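Local structure of putative esterase aq_1494 (Aquifex aeolicus, 2EGR) at residues A[27-32]-A[89-94]. The protein is a putative esterase of the 4-hydroxybenzoyl-CoA thioesterase family and probably hydrolyses fatty acyl-CoA thioesters. Sequence-based numbering, arbitrary orientation.
Sequences RYFEEA and FSYIVF
The phenyl ring of F29 has the ring of Y91 over one face and CG2 of V93 at its edge, close to the ring plane. The two aromatic rings form an offset stack, their centroids 4.5 Å apart and their planes inclined by 21°. Because they are displaced, F29 CB also sits over the face of the tyrosine, 3.9 Å from the Y91 ring centroid, in a CH-pi contact. Beyond the stack, F29 CE1 meets V93 CG2 at 3.6 Å, one methyl of the beta-branched valine fitting beside the rim. F29 CB already points toward strand 86-95, and with CG anti to the carbonyl carbon (chi1 -51°) the ring swings over Y91 and up to V93. Phenylalanine suits this buried place, being flat and wholly apolar; tyrosine suits position 91 because its face is apolar while its hydroxyl is satisfied by T105 and R33. A leucine in place of Y91 has neither ring nor hydroxyl, and would probably leave the F29 face less well covered and T105 and R33 short of a hydrogen-bond partner. A curved antiparallel sheet wrapped around a long central helix is the hallmark of the hotdog fold, and this contact joins the two by dispersion and the exclusion of water, without hydrogen bonds.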
loop_
_atom_site.group_PDB
_atom_site.type_symbol
_atom_site.label_atom_id
_atom_site.label_comp_id
_atom_site.label_asym_id
_atom_site.label_seq_id
_atom_site.Cartn_x
_atom_site.Cartn_y
_atom_site.Cartn_z
ATOM N N ARG A 27 9.332 -3.112 -0.355
ATOM C CA ARG A 27 8.545 -4.077 0.432
ATOM C C ARG A 27 9.021 -5.508 0.197
ATOM O O ARG A 27 9.177 -6.277 1.172
ATOM C CB ARG A 27 7.063 -3.904 0.125
ATOM C CG ARG A 27 6.591 -2.478 0.513
ATOM C CD ARG A 27 5.103 -2.208 0.144
ATOM N NE ARG A 27 4.731 -0.854 0.641
ATOM C CZ ARG A 27 3.484 -0.466 0.916
ATOM N NH1 ARG A 27 2.461 -1.301 0.654
ATOM N NH2 ARG A 27 3.263 0.784 1.406
ATOM N N TYR A 28 9.291 -5.829 -1.069
ATOM C CA TYR A 28 9.867 -7.116 -1.438
ATOM C C TYR A 28 11.204 -7.324 -0.739
ATOM O O TYR A 28 11.435 -8.402 -0.201
ATOM C CB TYR A 28 10.081 -7.232 -2.937
ATOM C CG TYR A 28 8.863 -7.200 -3.839
ATOM C CD1 TYR A 28 7.596 -7.540 -3.377
ATOM C CD2 TYR A 28 9.016 -6.850 -5.173
ATOM C CE1 TYR A 28 6.494 -7.547 -4.263
ATOM C CE2 TYR A 28 7.971 -6.850 -6.060
ATOM C CZ TYR A 28 6.694 -7.203 -5.587
ATOM O OH TYR A 28 5.652 -7.219 -6.487
ATOM N N PHE A 29 12.069 -6.297 -0.707
ATOM C CA PHE A 29 13.356 -6.425 0.036
ATOM C C PHE A 29 13.148 -6.688 1.512
ATOM O O PHE A 29 13.897 -7.442 2.136
ATOM C CB PHE A 29 14.245 -5.179 -0.167
ATOM C CG PHE A 29 14.436 -4.811 -1.591
ATOM C CD1 PHE A 29 14.483 -5.790 -2.601
ATOM C CD2 PHE A 29 14.579 -3.468 -1.966
ATOM C CE1 PHE A 29 14.640 -5.449 -3.926
ATOM C CE2 PHE A 29 14.744 -3.129 -3.295
ATOM C CZ PHE A 29 14.779 -4.099 -4.286
ATOM N N GLU A 30 12.142 -6.045 2.123
ATOM C CA GLU A 30 11.847 -6.279 3.505
ATOM C C GLU A 30 11.388 -7.727 3.680
ATOM O O GLU A 30 11.816 -8.403 4.630
ATOM C CB GLU A 30 10.750 -5.304 3.992
ATOM C CG GLU A 30 10.282 -5.539 5.426
ATOM C CD GLU A 30 9.059 -4.705 5.781
ATOM O OE1 GLU A 30 9.221 -3.482 6.053
ATOM O OE2 GLU A 30 7.973 -5.309 5.814
ATOM N N GLU A 31 10.529 -8.209 2.793
ATOM C CA GLU A 31 10.113 -9.613 2.935
ATOM C C GLU A 31 11.351 -10.541 2.868
ATOM O O GLU A 31 11.438 -11.554 3.608
ATOM C CB GLU A 31 9.126 -9.987 1.841
ATOM C CG GLU A 31 7.824 -9.184 1.867
ATOM C CD GLU A 31 6.804 -9.681 0.829
ATOM O OE1 GLU A 31 7.054 -10.675 0.096
ATOM O OE2 GLU A 31 5.744 -9.064 0.765
ATOM N N ALA A 32 12.263 -10.225 1.946
ATOM C CA ALA A 32 13.475 -11.045 1.775
ATOM C C ALA A 32 14.337 -11.035 3.029
ATOM O O ALA A 32 14.757 -12.112 3.503
ATOM C CB ALA A 32 14.255 -10.666 0.521
ATOM N N PHE A 89 22.810 -4.624 3.281
ATOM C CA PHE A 89 22.476 -5.674 2.344
ATOM C C PHE A 89 22.463 -5.169 0.922
ATOM O O PHE A 89 22.084 -4.011 0.673
ATOM C CB PHE A 89 21.081 -6.276 2.634
ATOM C CG PHE A 89 20.998 -7.070 3.898
ATOM C CD1 PHE A 89 21.608 -8.315 4.004
ATOM C CD2 PHE A 89 20.251 -6.599 4.973
ATOM C CE1 PHE A 89 21.488 -9.065 5.196
ATOM C CE2 PHE A 89 20.122 -7.341 6.158
ATOM C CZ PHE A 89 20.750 -8.564 6.274
ATOM N N SER A 90 22.861 -6.040 -0.003
ATOM C CA SER A 90 22.656 -5.819 -1.425
ATOM C C SER A 90 21.625 -6.815 -1.943
ATOM O O SER A 90 21.415 -7.888 -1.348
ATOM C CB SER A 90 23.961 -5.845 -2.242
ATOM O OG SER A 90 24.368 -7.150 -2.604
ATOM N N TYR A 91 20.929 -6.422 -2.994
ATOM C CA TYR A 91 19.840 -7.213 -3.534
ATOM C C TYR A 91 19.954 -7.165 -5.033
ATOM O O TYR A 91 20.250 -6.088 -5.620
ATOM C CB TYR A 91 18.435 -6.666 -3.145
ATOM C CG TYR A 91 18.229 -6.328 -1.707
ATOM C CD1 TYR A 91 17.596 -7.201 -0.853
ATOM C CD2 TYR A 91 18.638 -5.116 -1.206
ATOM C CE1 TYR A 91 17.392 -6.880 0.482
ATOM C CE2 TYR A 91 18.449 -4.781 0.113
ATOM C CZ TYR A 91 17.843 -5.660 0.957
ATOM O OH TYR A 91 17.653 -5.283 2.233
ATOM N N ILE A 92 19.755 -8.315 -5.674
ATOM C CA ILE A 92 19.495 -8.362 -7.099
ATOM C C ILE A 92 18.154 -9.051 -7.343
ATOM O O ILE A 92 17.888 -10.124 -6.801
ATOM C CB ILE A 92 20.618 -9.092 -7.927
ATOM C CG1 ILE A 92 21.975 -8.444 -7.644
ATOM C CG2 ILE A 92 20.312 -9.003 -9.410
ATOM C CD1 ILE A 92 23.168 -9.411 -7.733
ATOM N N VAL A 93 17.308 -8.396 -8.125
ATOM C CA VAL A 93 16.015 -8.978 -8.474
ATOM C C VAL A 93 16.116 -9.642 -9.822
ATOM O O VAL A 93 16.400 -8.980 -10.833
ATOM C CB VAL A 93 14.886 -7.926 -8.468
ATOM C CG1 VAL A 93 13.541 -8.604 -8.877
ATOM C CG2 VAL A 93 14.798 -7.260 -7.085
ATOM N N PHE A 94 15.918 -10.962 -9.842
ATOM C CA PHE A 94 15.942 -11.730 -11.085
ATOM C C PHE A 94 14.576 -12.150 -11.575
ATOM O O PHE A 94 13.723 -12.578 -10.796
ATOM C CB PHE A 94 16.787 -13.007 -10.918
ATOM C CG PHE A 94 18.259 -12.745 -10.841
ATOM C CD1 PHE A 94 18.995 -12.506 -12.005
ATOM C CD2 PHE A 94 18.901 -12.718 -9.617
ATOM C CE1 PHE A 94 20.369 -12.252 -11.934
ATOM C CE2 PHE A 94 20.275 -12.468 -9.536
ATOM C CZ PHE A 94 21.001 -12.240 -10.697
#